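Local structure of RagB/SusD domain protein (Flavobacterium johnsoniae, 5J90) at residues Asp280-Tyr286 with Ser364-Val370; Leu120-Val124 with Glu164-Ala168; Gln41-Pro45 with Ser248-Pro254; Gly62-Thr68 with Leu263-Ser268. The protein binds chitin as a SusD-like protein of a chitin utilization locus, probably holding the polysaccharide at the outer membrane for uptake. One frame throughout, in Å; residues are numbered along the deposited sequence.

Interaction 1 of 4, residues Asp280-Tyr286 with Ser364-Val370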
loop_
_atom_site.group_PDB
_atom_site.type_symbol
_atom_site.label_atom_id
_atom_site.label_comp_id
_atom_site.label_asym_id
_atom_site.label_seq_id
_atom_site.Cartn_x
_atom_site.Cartn_y
_atom_site.Cartn_z
ATOM N N ASP A 280 7.320 35.929 0.740
ATOM C CA ASP A 280 5.883 35.840 0.574
ATOM C C ASP A 280 5.184 36.842 1.490
ATOM O O ASP A 280 5.348 36.779 2.705
ATOM C CB ASP A 280 5.474 34.405 0.925
ATOM C CG ASP A 280 4.080 34.060 0.466
ATOM O OD1 ASP A 280 3.158 34.863 0.679
ATOM O OD2 ASP A 280 3.907 32.960 -0.120
ATOM N N PRO A 281 4.388 37.760 0.915
ATOM C CA PRO A 281 3.745 38.786 1.749
ATOM C C PRO A 281 2.687 38.227 2.700
ATOM O O PRO A 281 2.265 38.934 3.615
ATOM C CB PRO A 281 3.101 39.727 0.724
ATOM C CG PRO A 281 2.901 38.887 -0.489
ATOM C CD PRO A 281 4.065 37.930 -0.512
ATOM N N ARG A 282 2.265 36.979 2.503
ATOM C CA ARG A 282 1.311 36.366 3.426
ATOM C C ARG A 282 1.937 36.082 4.788
ATOM O O ARG A 282 1.226 35.830 5.759
ATOM C CB ARG A 282 0.720 35.083 2.822
ATOM C CG ARG A 282 -0.218 35.364 1.657
ATOM C CD ARG A 282 -0.597 34.082 0.901
ATOM N NE ARG A 282 0.534 33.557 0.140
ATOM C CZ ARG A 282 0.439 32.573 -0.754
ATOM N NH1 ARG A 282 -0.740 32.010 -0.995
ATOM N NH2 ARG A 282 1.517 32.168 -1.404
ATOM N N ILE A 283 3.264 36.154 4.866
ATOM C CA ILE A 283 3.971 35.824 6.095
ATOM C C ILE A 283 3.541 36.731 7.250
ATOM O O ILE A 283 3.518 36.304 8.400
ATOM C CB ILE A 283 5.502 35.892 5.891
ATOM C CG1 ILE A 283 6.242 35.054 6.931
ATOM C CG2 ILE A 283 5.991 37.338 5.898
ATOM C CD1 ILE A 283 7.722 34.914 6.625
ATOM N N ALA A 284 3.171 37.969 6.926
ATOM C CA ALA A 284 2.899 38.977 7.948
ATOM C C ALA A 284 1.612 38.709 8.720
ATOM O O ALA A 284 1.523 39.023 9.903
ATOM C CB ALA A 284 2.872 40.365 7.328
ATOM N N SER A 285 0.612 38.133 8.064
ATOM C CA SER A 285 -0.613 37.795 8.776
ATOM C C SER A 285 -0.568 36.366 9.318
ATOM O O SER A 285 -1.266 36.052 10.276
ATOM C CB SER A 285 -1.854 38.014 7.915
ATOM O OG SER A 285 -1.863 37.168 6.777
ATOM N N TYR A 286 0.263 35.515 8.722
ATOM C CA TYR A 286 0.388 34.137 9.197
ATOM C C TYR A 286 1.113 34.070 10.537
ATOM O O TYR A 286 0.776 33.243 11.394
ATOM C CB TYR A 286 1.151 33.261 8.190
ATOM C CG TYR A 286 0.369 32.803 6.975
ATOM C CD1 TYR A 286 -0.850 33.377 6.634
ATOM C CD2 TYR A 286 0.867 31.787 6.171
ATOM C CE1 TYR A 286 -1.561 32.944 5.517
ATOM C CE2 TYR A 286 0.173 31.358 5.053
ATOM C CZ TYR A 286 -1.038 31.928 4.736
ATOM O OH TYR A 286 -1.740 31.502 3.632
ATOM N N SER A 364 -5.723 33.113 -3.047
ATOM C CA SER A 364 -5.148 33.140 -1.710
ATOM C C SER A 364 -4.636 34.537 -1.325
ATOM O O SER A 364 -4.877 34.994 -0.207
ATOM C CB SER A 364 -4.032 32.094 -1.586
ATOM O OG SER A 364 -3.463 32.125 -0.289
ATOM N N PHE A 365 -3.923 35.197 -2.237
ATOM C CA PHE A 365 -3.459 36.566 -1.985
ATOM C C PHE A 365 -4.649 37.470 -1.675
ATOM O O PHE A 365 -4.602 38.256 -0.716
ATOM C CB PHE A 365 -2.679 37.118 -3.183
ATOM C CG PHE A 365 -1.188 36.884 -3.121
ATOM C CD1 PHE A 365 -0.660 35.601 -3.000
ATOM C CD2 PHE A 365 -0.306 37.952 -3.229
ATOM C CE1 PHE A 365 0.712 35.396 -2.963
ATOM C CE2 PHE A 365 1.063 37.753 -3.192
ATOM C CZ PHE A 365 1.577 36.471 -3.064
ATOM N N ASP A 366 -5.714 37.368 -2.469
ATOM C CA ASP A 366 -6.910 38.168 -2.231
ATOM C C ASP A 366 -7.532 37.838 -0.878
ATOM O O ASP A 366 -7.956 38.737 -0.141
ATOM C CB ASP A 366 -7.936 37.956 -3.345
ATOM C CG ASP A 366 -7.501 38.554 -4.669
ATOM O OD1 ASP A 366 -6.561 39.381 -4.689
ATOM O OD2 ASP A 366 -8.117 38.199 -5.694
ATOM N N GLN A 367 -7.577 36.549 -0.546
ATOM C CA GLN A 367 -8.171 36.116 0.707
ATOM C C GLN A 367 -7.436 36.718 1.903
ATOM O O GLN A 367 -8.064 37.081 2.912
ATOM C CB GLN A 367 -8.169 34.589 0.801
ATOM C CG GLN A 367 -8.986 34.083 1.962
ATOM C CD GLN A 367 -9.116 32.579 1.992
ATOM O OE1 GLN A 367 -8.202 31.844 1.598
ATOM N NE2 GLN A 367 -10.253 32.107 2.475
ATOM N N ARG A 368 -6.118 36.840 1.784
ATOM C CA ARG A 368 -5.295 37.347 2.879
ATOM C C ARG A 368 -5.104 38.865 2.825
ATOM O O ARG A 368 -4.471 39.438 3.704
ATOM C CB ARG A 368 -3.934 36.643 2.897
ATOM C CG ARG A 368 -4.011 35.122 2.839
ATOM C CD ARG A 368 -4.835 34.536 3.970
ATOM N NE ARG A 368 -4.720 33.078 3.964
ATOM C CZ ARG A 368 -5.054 32.296 4.978
ATOM N NH1 ARG A 368 -5.534 32.816 6.102
ATOM N NH2 ARG A 368 -4.897 30.986 4.869
ATOM N N GLY A 369 -5.640 39.506 1.791
ATOM C CA GLY A 369 -5.590 40.960 1.691
ATOM C C GLY A 369 -4.227 41.526 1.342
ATOM O O GLY A 369 -3.904 42.656 1.729
ATOM N N VAL A 370 -3.419 40.763 0.613
ATOM C CA VAL A 370 -2.093 41.228 0.223
ATOM C C VAL A 370 -2.001 41.467 -1.277
ATOM O O VAL A 370 -2.676 40.809 -2.074
ATOM C CB VAL A 370 -0.967 40.271 0.678
ATOM C CG1 VAL A 370 -0.865 40.257 2.200
ATOM C CG2 VAL A 370 -1.194 38.873 0.132
HETATM O O HOH W 1 -4.598 37.450 6.255
#

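Interaction 2 of 4, residues Leu120-Val124 with Glu164-Ala168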
loop_
_atom_site.group_PDB
_atom_site.type_symbol
_atom_site.label_atom_id
_atom_site.label_comp_id
_atom_site.label_asym_id
_atom_site.label_seq_id
_atom_site.Cartn_x
_atom_site.Cartn_y
_atom_site.Cartn_z
ATOM N N LEU A 120 -25.232 15.112 6.371
ATOM C CA LEU A 120 -24.304 14.247 5.636
ATOM C C LEU A 120 -23.057 15.004 5.186
ATOM O O LEU A 120 -21.937 14.488 5.257
ATOM C CB LEU A 120 -24.990 13.602 4.430
ATOM C CG LEU A 120 -26.026 12.519 4.743
ATOM C CD1 LEU A 120 -26.696 12.057 3.460
ATOM C CD2 LEU A 120 -25.369 11.348 5.476
ATOM N N ILE A 121 -23.240 16.230 4.708
ATOM C CA ILE A 121 -22.098 17.029 4.282
ATOM C C ILE A 121 -21.170 17.317 5.462
ATOM O O ILE A 121 -19.949 17.155 5.368
ATOM C CB ILE A 121 -22.545 18.335 3.592
ATOM C CG1 ILE A 121 -23.403 18.004 2.368
ATOM C CG2 ILE A 121 -21.337 19.175 3.197
ATOM C CD1 ILE A 121 -24.080 19.238 1.739
ATOM N N LEU A 122 -21.746 17.736 6.585
ATOM C CA LEU A 122 -20.955 17.971 7.789
ATOM C C LEU A 122 -20.297 16.691 8.302
ATOM O O LEU A 122 -19.160 16.717 8.779
ATOM C CB LEU A 122 -21.829 18.583 8.885
ATOM C CG LEU A 122 -21.955 20.093 8.822
ATOM C CD1 LEU A 122 -23.022 20.547 9.808
ATOM C CD2 LEU A 122 -20.610 20.734 9.132
ATOM N N LYS A 123 -21.026 15.581 8.210
ATOM C CA LYS A 123 -20.512 14.279 8.614
ATOM C C LYS A 123 -19.247 13.935 7.826
ATOM O O LYS A 123 -18.226 13.558 8.417
ATOM C CB LYS A 123 -21.570 13.203 8.387
ATOM C CG LYS A 123 -21.165 11.800 8.815
ATOM C CD LYS A 123 -22.197 10.799 8.304
ATOM C CE LYS A 123 -21.943 9.385 8.831
ATOM N NZ LYS A 123 -22.873 8.415 8.204
ATOM N N VAL A 124 -19.310 14.072 6.504
ATOM C CA VAL A 124 -18.157 13.744 5.678
ATOM C C VAL A 124 -17.007 14.724 5.962
ATOM O O VAL A 124 -15.843 14.318 6.047
ATOM C CB VAL A 124 -18.536 13.705 4.192
ATOM C CG1 VAL A 124 -17.288 13.499 3.328
ATOM C CG2 VAL A 124 -19.554 12.591 3.942
ATOM N N GLU A 164 -22.700 9.321 0.239
ATOM C CA GLU A 164 -23.360 10.298 1.101
ATOM C C GLU A 164 -23.367 11.678 0.455
ATOM O O GLU A 164 -24.380 12.383 0.485
ATOM C CB GLU A 164 -22.697 10.321 2.473
ATOM C CG GLU A 164 -23.035 9.074 3.279
ATOM C CD GLU A 164 -22.184 8.902 4.527
ATOM O OE1 GLU A 164 -21.080 9.496 4.601
ATOM O OE2 GLU A 164 -22.624 8.158 5.438
ATOM N N LEU A 165 -22.247 12.077 -0.136
ATOM C CA LEU A 165 -22.240 13.334 -0.871
ATOM C C LEU A 165 -23.201 13.298 -2.064
ATOM O O LEU A 165 -23.849 14.306 -2.355
ATOM C CB LEU A 165 -20.824 13.706 -1.305
ATOM C CG LEU A 165 -19.850 13.984 -0.152
ATOM C CD1 LEU A 165 -18.480 14.335 -0.709
ATOM C CD2 LEU A 165 -20.362 15.086 0.758
ATOM N N ASP A 166 -23.306 12.156 -2.752
ATOM C CA ASP A 166 -24.290 12.016 -3.840
ATOM C C ASP A 166 -25.702 12.292 -3.329
ATOM O O ASP A 166 -26.456 13.044 -3.945
ATOM C CB ASP A 166 -24.276 10.606 -4.451
ATOM C CG ASP A 166 -23.026 10.309 -5.252
ATOM O OD1 ASP A 166 -22.339 11.255 -5.703
ATOM O OD2 ASP A 166 -22.757 9.097 -5.442
ATOM N N THR A 167 -26.055 11.672 -2.208
ATOM C CA THR A 167 -27.384 11.837 -1.619
ATOM C C THR A 167 -27.649 13.297 -1.250
ATOM O O THR A 167 -28.697 13.860 -1.602
ATOM C CB THR A 167 -27.525 10.951 -0.381
ATOM O OG1 THR A 167 -27.421 9.576 -0.778
ATOM C CG2 THR A 167 -28.868 11.174 0.304
ATOM N N ALA A 168 -26.692 13.923 -0.569
ATOM C CA ALA A 168 -26.840 15.314 -0.142
ATOM C C ALA A 168 -26.968 16.283 -1.318
ATOM O O ALA A 168 -27.826 17.176 -1.318
ATOM C CB ALA A 168 -25.677 15.719 0.744
#

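Interaction 3 of 4, residues Gln41-Pro45 with Ser248-Pro254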
loop_
_atom_site.group_PDB
_atom_site.type_symbol
_atom_site.label_atom_id
_atom_site.label_comp_id
_atom_site.label_asym_id
_atom_site.label_seq_id
_atom_site.Cartn_x
_atom_site.Cartn_y
_atom_site.Cartn_z
ATOM N N GLN A 41 -12.860 20.963 14.129
ATOM C CA GLN A 41 -11.763 21.338 15.008
ATOM C C GLN A 41 -12.396 21.737 16.329
ATOM O O GLN A 41 -13.297 22.579 16.355
ATOM C CB GLN A 41 -10.962 22.508 14.438
ATOM C CG GLN A 41 -10.189 22.125 13.204
ATOM C CD GLN A 41 -9.228 23.205 12.772
ATOM O OE1 GLN A 41 -9.437 24.391 13.040
ATOM N NE2 GLN A 41 -8.157 22.805 12.107
ATOM N N VAL A 42 -11.961 21.126 17.424
ATOM C CA VAL A 42 -12.560 21.442 18.718
ATOM C C VAL A 42 -12.246 22.880 19.109
ATOM O O VAL A 42 -11.092 23.244 19.316
ATOM C CB VAL A 42 -12.102 20.467 19.811
ATOM C CG1 VAL A 42 -12.622 20.921 21.174
ATOM C CG2 VAL A 42 -12.587 19.059 19.484
ATOM N N LEU A 43 -13.282 23.709 19.184
ATOM C CA LEU A 43 -13.065 25.131 19.405
ATOM C C LEU A 43 -12.806 25.452 20.866
ATOM O O LEU A 43 -12.084 26.406 21.176
ATOM C CB LEU A 43 -14.244 25.941 18.867
ATOM C CG LEU A 43 -14.456 25.831 17.359
ATOM C CD1 LEU A 43 -15.556 26.784 16.912
ATOM C CD2 LEU A 43 -13.166 26.088 16.588
ATOM N N THR A 44 -13.391 24.659 21.759
ATOM C CA THR A 44 -13.208 24.860 23.192
ATOM C C THR A 44 -13.386 23.538 23.939
ATOM O O THR A 44 -14.185 22.700 23.541
ATOM C CB THR A 44 -14.202 25.922 23.728
ATOM O OG1 THR A 44 -13.780 26.371 25.025
ATOM C CG2 THR A 44 -15.605 25.350 23.821
ATOM N N PRO A 45 -12.621 23.336 25.021
ATOM C CA PRO A 45 -11.561 24.219 25.514
ATOM C C PRO A 45 -10.308 24.147 24.639
ATOM O O PRO A 45 -10.125 23.173 23.901
ATOM C CB PRO A 45 -11.269 23.663 26.911
ATOM C CG PRO A 45 -11.602 22.223 26.804
ATOM C CD PRO A 45 -12.746 22.110 25.826
ATOM N N SER A 248 -17.828 31.390 14.461
ATOM C CA SER A 248 -18.297 31.188 15.827
ATOM C C SER A 248 -18.885 32.473 16.400
ATOM O O SER A 248 -18.287 33.544 16.283
ATOM C CB SER A 248 -17.168 30.707 16.730
ATOM O OG SER A 248 -17.637 30.519 18.058
ATOM N N PRO A 249 -20.061 32.372 17.021
ATOM C CA PRO A 249 -20.583 33.573 17.689
ATOM C C PRO A 249 -19.816 33.914 18.958
ATOM O O PRO A 249 -19.954 35.039 19.444
ATOM C CB PRO A 249 -22.026 33.189 18.029
ATOM C CG PRO A 249 -22.008 31.677 18.102
ATOM C CD PRO A 249 -21.009 31.244 17.061
ATOM N N VAL A 250 -19.012 32.992 19.480
ATOM C CA VAL A 250 -18.393 33.193 20.788
ATOM C C VAL A 250 -16.893 32.920 20.871
ATOM O O VAL A 250 -16.181 33.611 21.599
ATOM C CB VAL A 250 -19.098 32.370 21.895
ATOM C CG1 VAL A 250 -20.456 32.972 22.231
ATOM C CG2 VAL A 250 -19.229 30.909 21.488
ATOM N N TYR A 251 -16.401 31.923 20.137
ATOM C CA TYR A 251 -15.012 31.484 20.315
ATOM C C TYR A 251 -14.018 32.055 19.315
ATOM O O TYR A 251 -14.311 32.174 18.125
ATOM C CB TYR A 251 -14.911 29.950 20.297
ATOM C CG TYR A 251 -15.883 29.267 21.234
ATOM C CD1 TYR A 251 -15.803 29.464 22.606
ATOM C CD2 TYR A 251 -16.883 28.436 20.745
ATOM C CE1 TYR A 251 -16.698 28.849 23.469
ATOM C CE2 TYR A 251 -17.780 27.811 21.605
ATOM C CZ TYR A 251 -17.683 28.030 22.962
ATOM O OH TYR A 251 -18.572 27.417 23.818
ATOM N N THR A 252 -12.842 32.395 19.815
ATOM C CA THR A 252 -11.687 32.691 18.986
ATOM C C THR A 252 -11.003 31.356 18.633
ATOM O O THR A 252 -11.029 30.414 19.433
ATOM C CB THR A 252 -10.724 33.614 19.755
ATOM O OG1 THR A 252 -11.384 34.865 19.999
ATOM C CG2 THR A 252 -9.449 33.881 18.976
ATOM N N ASN A 253 -10.404 31.268 17.444
ATOM C CA ASN A 253 -9.585 30.105 17.079
ATOM C C ASN A 253 -8.671 29.737 18.262
ATOM O O ASN A 253 -7.942 30.591 18.768
ATOM C CB ASN A 253 -8.747 30.447 15.842
ATOM C CG ASN A 253 -7.994 29.254 15.287
ATOM O OD1 ASN A 253 -7.445 28.443 16.038
ATOM N ND2 ASN A 253 -7.954 29.147 13.960
ATOM N N PRO A 254 -8.718 28.472 18.723
ATOM C CA PRO A 254 -7.974 28.120 19.942
ATOM C C PRO A 254 -6.460 28.263 19.802
ATOM O O PRO A 254 -5.749 28.367 20.807
ATOM C CB PRO A 254 -8.364 26.650 20.193
ATOM C CG PRO A 254 -8.883 26.159 18.883
ATOM C CD PRO A 254 -9.536 27.354 18.229
HETATM O O HOH W 2 -7.567 26.457 12.578
HETATM O O HOH W 3 -11.394 28.857 21.682
#

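Interaction 4 of 4, residues Gly62-Thr68 with Leu263-Ser268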
loop_
_atom_site.group_PDB
_atom_site.type_symbol
_atom_site.label_atom_id
_atom_site.label_comp_id
_atom_site.label_asym_id
_atom_site.label_seq_id
_atom_site.Cartn_x
_atom_site.Cartn_y
_atom_site.Cartn_z
ATOM N N GLY A 62 4.379 20.431 8.809
ATOM C CA GLY A 62 5.344 21.495 8.603
ATOM C C GLY A 62 4.825 22.903 8.839
ATOM O O GLY A 62 5.553 23.873 8.607
ATOM N N TYR A 63 3.588 23.047 9.304
ATOM C CA TYR A 63 3.025 24.376 9.537
ATOM C C TYR A 63 3.545 25.055 10.808
ATOM O O TYR A 63 3.776 26.264 10.813
ATOM C CB TYR A 63 1.512 24.281 9.646
ATOM C CG TYR A 63 0.758 24.255 8.328
ATOM C CD1 TYR A 63 1.418 24.320 7.094
ATOM C CD2 TYR A 63 -0.626 24.180 8.321
ATOM C CE1 TYR A 63 0.694 24.314 5.890
ATOM C CE2 TYR A 63 -1.349 24.179 7.138
ATOM C CZ TYR A 63 -0.687 24.246 5.923
ATOM O OH TYR A 63 -1.426 24.249 4.758
ATOM N N MET A 64 3.684 24.285 11.881
ATOM C CA MET A 64 3.960 24.838 13.212
ATOM C C MET A 64 4.890 23.917 13.970
ATOM O O MET A 64 5.060 22.749 13.600
ATOM C CB MET A 64 2.644 25.020 13.980
ATOM C CG MET A 64 1.709 26.036 13.336
ATOM S SD MET A 64 0.078 26.192 14.096
ATOM C CE MET A 64 -0.948 25.396 12.845
ATOM N N ALA A 65 5.503 24.433 15.036
ATOM C CA ALA A 65 6.414 23.628 15.853
ATOM C C ALA A 65 6.359 24.092 17.293
ATOM O O ALA A 65 6.126 25.275 17.563
ATOM C CB ALA A 65 7.836 23.730 15.327
ATOM N N THR A 66 6.553 23.163 18.220
ATOM C CA THR A 66 6.530 23.521 19.634
ATOM C C THR A 66 7.931 23.818 20.189
ATOM O O THR A 66 8.904 23.157 19.826
ATOM C CB THR A 66 5.856 22.433 20.491
ATOM O OG1 THR A 66 5.736 22.912 21.841
ATOM C CG2 THR A 66 6.681 21.152 20.491
ATOM N N PRO A 67 8.034 24.836 21.065
ATOM C CA PRO A 67 9.290 25.090 21.782
ATOM C C PRO A 67 9.378 24.282 23.070
ATOM O O PRO A 67 10.392 24.357 23.769
ATOM C CB PRO A 67 9.174 26.569 22.141
ATOM C CG PRO A 67 7.708 26.752 22.397
ATOM C CD PRO A 67 7.018 25.864 21.353
ATOM N N THR A 68 8.334 23.519 23.381
ATOM C CA THR A 68 8.213 22.864 24.681
ATOM C C THR A 68 8.605 21.393 24.622
ATOM O O THR A 68 8.150 20.651 23.747
ATOM C CB THR A 68 6.774 22.973 25.200
ATOM O OG1 THR A 68 6.353 24.345 25.145
ATOM C CG2 THR A 68 6.671 22.450 26.631
ATOM N N LEU A 263 2.492 30.126 24.770
ATOM C CA LEU A 263 3.758 29.992 24.048
ATOM C C LEU A 263 4.107 28.525 23.768
ATOM O O LEU A 263 5.279 28.148 23.757
ATOM C CB LEU A 263 4.898 30.661 24.822
ATOM C CG LEU A 263 4.698 32.125 25.234
ATOM C CD1 LEU A 263 5.934 32.625 25.980
ATOM C CD2 LEU A 263 4.395 33.017 24.038
ATOM N N ASP A 264 3.083 27.706 23.532
ATOM C CA ASP A 264 3.285 26.273 23.322
ATOM C C ASP A 264 3.379 25.893 21.844
ATOM O O ASP A 264 3.630 24.730 21.507
ATOM C CB ASP A 264 2.160 25.474 23.968
ATOM C CG ASP A 264 2.479 25.041 25.383
ATOM O OD1 ASP A 264 3.653 25.161 25.818
ATOM O OD2 ASP A 264 1.540 24.559 26.050
ATOM N N ILE A 265 3.164 26.858 20.963
ATOM C CA ILE A 265 3.314 26.613 19.527
ATOM C C ILE A 265 3.854 27.876 18.863
ATOM O O ILE A 265 3.519 29.007 19.272
ATOM C CB ILE A 265 1.990 26.103 18.869
ATOM C CG1 ILE A 265 2.264 25.377 17.539
ATOM C CG2 ILE A 265 0.979 27.225 18.674
ATOM C CD1 ILE A 265 2.904 24.011 17.726
ATOM N N ARG A 266 4.708 27.674 17.863
ATOM C CA ARG A 266 5.396 28.759 17.170
ATOM C C ARG A 266 5.409 28.505 15.663
ATOM O O ARG A 266 5.073 27.405 15.198
ATOM C CB ARG A 266 6.855 28.857 17.643
ATOM C CG ARG A 266 7.086 29.054 19.149
ATOM C CD ARG A 266 6.950 30.511 19.599
ATOM N NE ARG A 266 5.560 30.882 19.805
ATOM C CZ ARG A 266 5.148 32.039 20.319
ATOM N NH1 ARG A 266 6.031 32.959 20.704
ATOM N NH2 ARG A 266 3.855 32.273 20.458
ATOM N N MET A 267 5.795 29.519 14.896
ATOM C CA MET A 267 6.159 29.339 13.498
ATOM C C MET A 267 7.145 28.176 13.362
ATOM O O MET A 267 8.014 27.987 14.217
ATOM C CB MET A 267 6.817 30.621 12.994
ATOM C CG MET A 267 7.193 30.617 11.522
ATOM S SD MET A 267 8.102 32.134 11.146
ATOM C CE MET A 267 8.017 32.135 9.358
ATOM N N SER A 268 7.012 27.389 12.294
ATOM C CA SER A 268 7.926 26.271 12.054
ATOM C C SER A 268 9.127 26.657 11.196
ATOM O O SER A 268 9.103 27.654 10.476
ATOM C CB SER A 268 7.190 25.147 11.327
ATOM O OG SER A 268 6.894 25.569 10.011
#

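Interaction 1 of 4, residues Asp280-Tyr286 with Ser364-Val370
R282 sends one polar bond across to S364: NH1 donates to OG at 2.8 Å, with the oxygen in the guanidinium plane. D280 grips the same guanidinium side-on, R282 NE to D280 OD1 at 3.0 Å and R282 NH2 to D280 OD2 at 2.8 Å. Both oxygens use syn lone pairs, and this salt bridge fixes the rotation of the group. D280 OD1 also accepts from R282 N on its anti side, a cap on the turn that leads into helix 283-286. Facing it, helix 353-368 of the mainly helical SusD fold closes with a Schellman motif at G369, so two helix ends meet here. A water spans the gap between S285 OG and R368 O.

Among the apolar contacts, P281 CG rests on F365 CE2 at 3.5 Å, and P281 CB on V370 CB at 4.1 Å.

Two flat-group contacts remain. F365 CE1 lies over one face of the R282 guanidinium, the planes 50° apart, a tilted cover. Y286 and R368 meet more steeply, 73° between planes: Y286 CE1 stands over the centre of the R368 guanidinium. Their polar ends turn to backbone carbonyls, Y286 OH to I426 O and R368 NH2 to A427 O and F429 O.

Interaction 2 of 4, residues Leu120-Val124 with Glu164-Ala168
K123 and E164 bridge two antiparallel helices, 113-134 and 154-177, a helix pair of the largely alpha-helical SusD fold. The short segments approach to 9.3 Å between axes, with a crossing angle of -153°. K123 leaves its helix with CG anti to the backbone N (chi1 -178°) and stays extended to its tip, and the E164 chain, extended beyond CG, crosses it at about a right angle. The two ends join in a salt bridge, K123 NZ to E164 OE2 at 2.8 Å, met on the syn side of the oxygen but 32° out of the carboxylate plane. E164 OE1 is hydrogen-bonded to Y139 OH, and the Y139 ring takes K123 in a cation-pi contact, so one tyrosine touches both partners and probably helps to hold the pair in place.

L120 lies across the stem of E164, its CD2 3.9 Å from E164 CG, while the other branch, CD1, touches T167 CG2 at 3.9 Å. With E164 trimmed to an alanine, K123 NZ would probably lose its charged mate and L120 CD2 the methylene it packs on. Deeper in, V124 CG2 meets L165 CD2 at 4.1 Å, next to L206 and L210 of helix 196-213, which lie against V124. I121 packs against the small A168: A168 CB sits 3.6 Å from I121 CG1 and 4.0 Å from I121 CD1.

Interaction 3 of 4, residues Gln41-Pro45 with Ser248-Pro254
T44 has OG1 opposite its backbone N (chi1 -164°), which leaves CG2 between the N and the carbonyl carbon and puts that methyl over the Y251 ring. It is a CH-pi contact: T44 CG2 lies 3.9 Å from the ring centroid, 28° off the normal, and 3.5 Å from Y251 CZ. L43 CB meets Y251 CD2 at 4.1 Å; with CG beside the backbone N (chi1 -63°), the branches reach past the ring. There L43 CD2 packs on P254 CD at 4.2 Å, and CD1 looks toward the CB of S248.

Two loops of the mainly helical SusD-like fold come together here, each running into a helix. P45, after a cis peptide bond, is the N-cap of helix 46-54, and N253 OD1 caps I255 N at the start of helix 255-261. The Y251 loop is shaped from within by S248, whose OG accepts from V250 N and, at 2.8 Å, from Y251 N, an ST turn and an ST motif on one oxygen.

No direct hydrogen bond links the two loops; water does it instead. One water donates to L43 O at 2.6 Å and to T252 O at 2.8 Å, and a second connects Q41 OE1 with N253 ND2. V42 O, by contrast, is buried against P254 CG at 3.7 Å and has no polar partner.

Interaction 4 of 4, residues Gly62-Thr68 with Leu263-Ser268
R266 and A65 form an antiparallel hydrogen-bonded pair, A65 N to R266 O at 3.0 Å and R266 N to A65 O at 2.8 Å. Going out along R266, CB lies 3.7 Å from A65 O, and CG rests on P67 CD at 3.9 Å. The chain then bends twice (chi2 -82°, chi3 82°), which folds the guanidinium back on its own strand: NE donates to I265 O at 2.8 Å, a nearly straight bond that comes from above the carbonyl plane. At the tip, NH2 bonds to S259 OG, and NH1 makes weak bonds to Q313 O and F315 O.

Beyond the pair, T66 OG1 donates to D264 O at 2.8 Å and accepts from T68 N, closing an ST turn. A valine in place of T66 would probably leave D264 O without this donor and T68 N without its acceptor, freeing the turn to shift. T68 OG1 in turn donates to D264 OD1 at 2.9 Å, on the anti side; K309 is the salt-bridge partner of that oxygen.

At the far end S268 OG donates to G62 O at 2.6 Å and also caps M271 N. The small two-stranded sheet, 64-65 with 266-267, sits among three helices: one strand follows helix 57-60, while the other links helix 255-261 to the start of helix 269-277.

Interactions 3 and 4 interlock along the chain: 41-45, 62-68, 248-254 and 263-268 alternate, with helix 46-54 following one segment of interaction 3 and helix 255-261 running between 248-254 and 263-268. Their centres are 20 Å apart. Interaction 2, the helix pair 113-134 and 154-177, falls within both of these long sequence spans yet lies about 34 Å from interaction 4, centre to centre, across the middle of the chain. Interaction 1 comes last and touches interaction 4 directly, I283 CD1 on M267 CE at 3.9 Å, with helix 269-277 between them in sequence. Interactions 3 and 4 bring the early chain onto its middle, while 1 and 2 close shorter spans of the mainly helical SusD-like body.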